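Local coordinates for flagellar biosynthetic protein FlhB (Aquifex aeolicus, PDB 3B1S), which probably forms part of the flagellar type III export apparatus and is probably needed to build the rod of the basal body, at residues 16-25 against 54-63. Numbering follows the deposited sequence.
Sequences KAPVVVAKGK and YPAVEVGKEI
The ring of Y54 is overlapped on both faces by lysine side chains. K25 lays CE over one face, 3.7 Å from the centroid of the Y54 ring. K23 covers the opposite face with CB, 4.1 Å from the same centroid. Both are CH-pi contacts, offset toward the rim. The K23 chain starts with CG between the backbone N and the carbonyl carbon (chi1 72°) and then runs extended, which carries its NZ past the ring to the backbone beyond. There K23 NZ bonds Y54 O at 3.2 Å, tilted from the carbonyl plane, and V57 O, nearly in line with that C=O. The ammonium group thus clasps two carbonyls where the chain leaves helix 47-53. A leucine in its place would probably leave both carbonyls without this donor and the backbone of 54-57 less firmly held.

V20 points at the middle of 54-63. Its CG2 meets V57 CG2 at 3.7 Å and also touches I63 CG2, while its CB rests on E58 O. The backbone completes the join. G60 N donates to V20 O at 2.8 Å, and I63 N to P18 O at 2.9 Å, both fairly straight. The first of these bonds comes from the type II turn E58-K61, with G60 at a positive phi. Beyond it, I63 CD1 packs on P18 CD at 3.8 Å, and both side chains also touch V71 of helix 68-84.

Strand 19-25 pairs on its other edge with strand 4-9, through V19 with K9 and G24 with A5. The arrangement is that of a connecting loop pinned against a strand of an antiparallel sheet by two backbone bonds and side-chain packing, here between helix 47-53 and helix 68-84 in the C-terminal domain of an FlhB-family exporter.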
# COMPACT_ATOMS: atom_id res chain seq x y z
N LYS D 16 3.44 -12.53 -10.06
CA LYS D 16 2.45 -12.58 -11.12
C LYS D 16 1.59 -11.32 -11.08
O LYS D 16 1.14 -10.83 -12.12
CB LYS D 16 1.58 -13.86 -11.01
CG LYS D 16 2.27 -15.09 -11.65
CD LYS D 16 1.31 -16.24 -11.99
CE LYS D 16 2.10 -17.46 -12.53
NZ LYS D 16 1.25 -18.59 -13.04
N ALA D 17 1.41 -10.81 -9.88
CA ALA D 17 0.63 -9.62 -9.63
C ALA D 17 1.21 -8.81 -8.45
O ALA D 17 2.12 -9.30 -7.77
CB ALA D 17 -0.85 -9.99 -9.39
N PRO D 18 0.74 -7.57 -8.25
CA PRO D 18 1.09 -6.74 -7.09
C PRO D 18 0.62 -7.26 -5.70
O PRO D 18 -0.57 -7.53 -5.49
CB PRO D 18 0.43 -5.41 -7.42
CG PRO D 18 0.34 -5.41 -8.93
CD PRO D 18 0.03 -6.78 -9.28
N VAL D 19 1.57 -7.40 -4.79
CA VAL D 19 1.37 -7.72 -3.38
C VAL D 19 1.06 -6.44 -2.60
O VAL D 19 1.79 -5.47 -2.69
CB VAL D 19 2.68 -8.32 -2.77
CG1 VAL D 19 2.45 -8.92 -1.40
CG2 VAL D 19 3.28 -9.36 -3.67
N VAL D 20 -0.01 -6.43 -1.81
CA VAL D 20 -0.27 -5.30 -0.93
C VAL D 20 0.65 -5.36 0.27
O VAL D 20 0.48 -6.22 1.10
CB VAL D 20 -1.70 -5.35 -0.37
CG1 VAL D 20 -2.03 -4.04 0.33
CG2 VAL D 20 -2.71 -5.67 -1.46
N VAL D 21 1.62 -4.47 0.37
CA VAL D 21 2.51 -4.55 1.53
C VAL D 21 2.07 -3.71 2.73
O VAL D 21 2.54 -3.91 3.83
CB VAL D 21 4.01 -4.32 1.19
CG1 VAL D 21 4.29 -4.77 -0.21
CG2 VAL D 21 4.44 -2.88 1.40
N ALA D 22 1.16 -2.77 2.49
CA ALA D 22 0.61 -1.93 3.54
C ALA D 22 -0.71 -1.35 3.05
O ALA D 22 -0.88 -1.17 1.84
CB ALA D 22 1.56 -0.84 3.85
N LYS D 23 -1.66 -1.12 3.96
CA LYS D 23 -2.81 -0.24 3.70
C LYS D 23 -3.00 0.69 4.92
O LYS D 23 -2.59 0.33 6.02
CB LYS D 23 -4.06 -1.04 3.32
CG LYS D 23 -4.73 -1.83 4.43
CD LYS D 23 -6.05 -2.42 3.96
CE LYS D 23 -6.62 -3.45 4.94
NZ LYS D 23 -7.97 -3.94 4.51
N GLY D 24 -3.58 1.89 4.73
CA GLY D 24 -3.55 2.92 5.78
C GLY D 24 -4.57 4.05 5.74
O GLY D 24 -4.84 4.64 4.68
N LYS D 25 -5.15 4.37 6.91
CA LYS D 25 -6.03 5.54 7.05
C LYS D 25 -5.41 6.50 8.06
O LYS D 25 -4.64 6.07 8.96
CB LYS D 25 -7.43 5.15 7.52
CG LYS D 25 -8.22 4.31 6.55
CD LYS D 25 -8.97 3.22 7.33
CE LYS D 25 -9.72 2.19 6.43
NZ LYS D 25 -9.87 0.81 7.10
N TYR D 54 -9.24 -0.47 -0.98
CA TYR D 54 -8.98 -0.64 0.45
C TYR D 54 -9.65 -1.83 1.15
O TYR D 54 -8.96 -2.70 1.71
CB TYR D 54 -9.30 0.66 1.21
CG TYR D 54 -8.48 0.80 2.47
CD1 TYR D 54 -7.54 1.81 2.58
CD2 TYR D 54 -8.62 -0.09 3.54
CE1 TYR D 54 -6.77 1.94 3.70
CE2 TYR D 54 -7.85 0.03 4.68
CZ TYR D 54 -6.92 1.06 4.74
OH TYR D 54 -6.14 1.23 5.84
N PRO D 55 -11.01 -1.87 1.16
CA PRO D 55 -11.66 -2.97 1.87
C PRO D 55 -11.41 -4.27 1.15
O PRO D 55 -11.54 -5.34 1.74
CB PRO D 55 -13.15 -2.60 1.79
CG PRO D 55 -13.18 -1.10 1.53
CD PRO D 55 -12.01 -0.92 0.61
N ALA D 56 -11.03 -4.16 -0.12
CA ALA D 56 -10.99 -5.28 -1.03
C ALA D 56 -9.90 -6.30 -0.71
O ALA D 56 -10.10 -7.51 -0.85
CB ALA D 56 -10.86 -4.78 -2.46
N VAL D 57 -8.73 -5.79 -0.39
CA VAL D 57 -7.56 -6.60 -0.18
C VAL D 57 -6.94 -6.54 1.18
O VAL D 57 -7.42 -5.85 2.04
CB VAL D 57 -6.51 -6.29 -1.21
CG1 VAL D 57 -6.91 -6.86 -2.54
CG2 VAL D 57 -6.34 -4.82 -1.32
N GLU D 58 -5.87 -7.29 1.35
CA GLU D 58 -5.26 -7.38 2.64
C GLU D 58 -3.75 -7.50 2.55
O GLU D 58 -3.20 -7.91 1.53
CB GLU D 58 -5.86 -8.56 3.41
CG GLU D 58 -5.43 -9.94 2.90
CD GLU D 58 -6.10 -11.08 3.66
OE1 GLU D 58 -7.35 -11.04 3.80
OE2 GLU D 58 -5.39 -12.01 4.12
N VAL D 59 -3.10 -7.16 3.66
CA VAL D 59 -1.65 -7.09 3.72
C VAL D 59 -0.93 -8.43 3.56
O VAL D 59 -1.10 -9.34 4.37
CB VAL D 59 -1.22 -6.42 5.01
CG1 VAL D 59 0.30 -6.27 5.06
CG2 VAL D 59 -1.92 -5.07 5.13
N GLY D 60 -0.10 -8.50 2.53
CA GLY D 60 0.70 -9.68 2.23
C GLY D 60 0.11 -10.52 1.12
O GLY D 60 0.77 -11.40 0.60
N LYS D 61 -1.13 -10.24 0.73
CA LYS D 61 -1.74 -11.03 -0.31
C LYS D 61 -2.00 -10.30 -1.66
O LYS D 61 -2.71 -9.29 -1.72
CB LYS D 61 -2.98 -11.72 0.24
CG LYS D 61 -2.61 -12.74 1.32
CD LYS D 61 -3.83 -13.42 1.95
CE LYS D 61 -3.38 -14.33 3.11
NZ LYS D 61 -4.42 -15.36 3.39
N GLU D 62 -1.58 -10.95 -2.74
CA GLU D 62 -1.64 -10.41 -4.09
C GLU D 62 -3.03 -9.99 -4.43
O GLU D 62 -3.98 -10.59 -4.01
CB GLU D 62 -1.29 -11.48 -5.10
CG GLU D 62 0.14 -11.80 -5.22
CD GLU D 62 0.37 -12.78 -6.31
OE1 GLU D 62 1.52 -13.16 -6.54
OE2 GLU D 62 -0.60 -13.17 -6.95
N ILE D 63 -3.12 -8.91 -5.17
CA ILE D 63 -4.40 -8.32 -5.50
C ILE D 63 -5.21 -9.34 -6.29
O ILE D 63 -4.67 -10.30 -6.83
CB ILE D 63 -4.23 -7.00 -6.28
CG1 ILE D 63 -3.50 -7.22 -7.60
CG2 ILE D 63 -3.42 -6.03 -5.46
CD1 ILE D 63 -3.61 -6.08 -8.60